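Local coordinates for thermotoga maritima TmcAL (Thermotoga maritima, PDB 5Y0T), which is a nucleotidyltransferase-like protein of the HUP superfamily whose pocket holds adenosine-5'-rp-alpha-thio-triphosphate in this structure, at residues Arg44-Val49 against Val248-Met253. Residues are numbered along the deposited sequence; the frame is centred on the assembly and turned at random.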
loop_
_atom_site.group_PDB
_atom_site.type_symbol
_atom_site.label_atom_id
_atom_site.label_comp_id
_atom_site.label_asym_id
_atom_site.label_seq_id
_atom_site.Cartn_x
_atom_site.Cartn_y
_atom_site.Cartn_z
ATOM N N ARG A 44 0.950 -13.509 16.201
ATOM C CA ARG A 44 -0.492 -13.564 15.935
ATOM C C ARG A 44 -0.933 -12.655 14.779
ATOM O O ARG A 44 -2.119 -12.562 14.484
ATOM C CB ARG A 44 -1.281 -13.169 17.191
ATOM C CG ARG A 44 -1.302 -14.194 18.313
ATOM C CD ARG A 44 -1.811 -13.556 19.612
ATOM N NE ARG A 44 -2.875 -12.573 19.383
ATOM C CZ ARG A 44 -4.174 -12.806 19.569
ATOM N NH1 ARG A 44 -4.583 -13.993 19.992
ATOM N NH2 ARG A 44 -5.067 -11.850 19.335
ATOM N N GLY A 45 0.010 -11.943 14.170
ATOM C CA GLY A 45 -0.311 -11.009 13.098
ATOM C C GLY A 45 -0.810 -9.647 13.578
ATOM O O GLY A 45 -1.546 -8.961 12.880
ATOM N N GLU A 46 -0.413 -9.253 14.780
ATOM C CA GLU A 46 -0.798 -7.949 15.325
ATOM C C GLU A 46 0.452 -7.110 15.520
ATOM O O GLU A 46 1.541 -7.663 15.616
ATOM C CB GLU A 46 -1.523 -8.100 16.659
ATOM C CG GLU A 46 -2.855 -8.840 16.583
ATOM C CD GLU A 46 -3.659 -8.696 17.853
ATOM O OE1 GLU A 46 -4.183 -7.587 18.098
ATOM O OE2 GLU A 46 -3.770 -9.695 18.604
ATOM N N PRO A 47 0.299 -5.778 15.571
ATOM C CA PRO A 47 1.435 -4.951 15.987
ATOM C C PRO A 47 1.674 -5.111 17.476
ATOM O O PRO A 47 0.728 -5.397 18.217
ATOM C CB PRO A 47 0.985 -3.525 15.673
ATOM C CG PRO A 47 -0.530 -3.589 15.759
ATOM C CD PRO A 47 -0.908 -4.979 15.294
ATOM N N ALA A 48 2.911 -4.905 17.911
ATOM C CA ALA A 48 3.192 -4.826 19.333
ATOM C C ALA A 48 2.516 -3.570 19.845
ATOM O O ALA A 48 2.411 -2.561 19.124
ATOM C CB ALA A 48 4.684 -4.807 19.583
ATOM N N VAL A 49 2.016 -3.610 21.068
ATOM C CA VAL A 49 1.216 -2.490 21.526
ATOM C C VAL A 49 2.110 -1.262 21.807
ATOM O O VAL A 49 1.651 -0.121 21.706
ATOM C CB VAL A 49 0.361 -2.886 22.756
ATOM C CG1 VAL A 49 1.242 -3.159 24.001
ATOM C CG2 VAL A 49 -0.702 -1.827 23.012
ATOM N N VAL A 248 -0.449 1.073 20.185
ATOM C CA VAL A 248 -0.686 0.838 18.768
ATOM C C VAL A 248 -1.512 -0.435 18.644
ATOM O O VAL A 248 -1.121 -1.478 19.176
ATOM C CB VAL A 248 0.630 0.687 17.977
ATOM C CG1 VAL A 248 0.334 0.326 16.508
ATOM C CG2 VAL A 248 1.466 1.975 18.068
ATOM N N PHE A 249 -2.658 -0.358 17.968
ATOM C CA PHE A 249 -3.539 -1.529 17.835
ATOM C C PHE A 249 -3.708 -1.913 16.370
ATOM O O PHE A 249 -3.562 -1.076 15.480
ATOM C CB PHE A 249 -4.921 -1.273 18.452
ATOM C CG PHE A 249 -4.909 -1.055 19.945
ATOM C CD1 PHE A 249 -4.480 -2.057 20.804
ATOM C CD2 PHE A 249 -5.346 0.147 20.489
ATOM C CE1 PHE A 249 -4.482 -1.862 22.182
ATOM C CE2 PHE A 249 -5.345 0.352 21.862
ATOM C CZ PHE A 249 -4.908 -0.663 22.711
ATOM N N LEU A 250 -4.017 -3.179 16.120
ATOM C CA LEU A 250 -4.216 -3.645 14.747
ATOM C C LEU A 250 -5.286 -2.841 14.028
ATOM O O LEU A 250 -5.168 -2.547 12.840
ATOM C CB LEU A 250 -4.597 -5.119 14.733
ATOM C CG LEU A 250 -4.789 -5.719 13.342
ATOM C CD1 LEU A 250 -3.529 -5.601 12.529
ATOM C CD2 LEU A 250 -5.212 -7.173 13.485
ATOM N N GLU A 251 -6.330 -2.464 14.751
ATOM C CA GLU A 251 -7.431 -1.764 14.106
ATOM C C GLU A 251 -6.977 -0.383 13.604
ATOM O O GLU A 251 -7.551 0.145 12.639
ATOM C CB GLU A 251 -8.636 -1.656 15.051
ATOM C CG GLU A 251 -8.366 -0.938 16.356
ATOM C CD GLU A 251 -8.122 -1.878 17.525
ATOM O OE1 GLU A 251 -7.589 -2.995 17.316
ATOM O OE2 GLU A 251 -8.466 -1.484 18.662
ATOM N N ASN A 252 -5.928 0.180 14.208
ATOM C CA ASN A 252 -5.346 1.430 13.701
ATOM C C ASN A 252 -4.748 1.234 12.300
ATOM O O ASN A 252 -4.673 2.175 11.506
ATOM C CB ASN A 252 -4.251 1.983 14.643
ATOM C CG ASN A 252 -4.731 2.161 16.083
ATOM O OD1 ASN A 252 -3.999 1.878 17.026
ATOM N ND2 ASN A 252 -5.957 2.635 16.252
ATOM N N MET A 253 -4.312 0.014 12.007
ATOM C CA MET A 253 -3.747 -0.300 10.693
ATOM C C MET A 253 -4.780 -0.853 9.714
ATOM O O MET A 253 -4.456 -1.157 8.566
ATOM C CB MET A 253 -2.623 -1.316 10.826
ATOM C CG MET A 253 -1.443 -0.809 11.608
ATOM S SD MET A 253 -0.282 -2.117 12.012
ATOM C CE MET A 253 0.976 -1.093 12.778
HETATM O O HOH W 1 -3.573 -5.113 18.334
HETATM O O HOH W 2 -1.453 -4.284 19.678
#
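V248 N donates to V49 O over 2.9 Å at an N-H...O angle of 156°, the one direct backbone hydrogen bond between the two segments, and V49 CA returns a nearly linear C-H contact to V248 O at 3.5 Å. Beyond it P47 is the central apolar group: its CB lies 3.8 Å from M253 CE and 4.0 Å from V248 CG1, its CG rests 3.5 Å from L250 N, and its CD packs 3.7 Å from L250 CB. V248 CG1 reaches the proline because it stands anti to the backbone N (chi1 175°). V49 CG2 meets F249 CE1 obliquely at 3.9 Å, the two side chains running side by side. In this HIGH nucleotidyltransferase family member of the HUP clan, the contact ties the loop between strand 32-38, which runs parallel to strands 3-8 and 66-70, and helix 52-61 to the turn leading into helix 254-261; Y398 of helix 381-399 packs on P47, V248 and M253. Two waters bridge the loops. One donates to E46 OE1 and accepts from L250 N; the other donates to both P47 O and V248 O. E46 OE2 lies in the R44 guanidinium plane, salt-bridged to NH2 at 2.6 Å on the syn side, 30° out of the carboxylate plane, and also to R214.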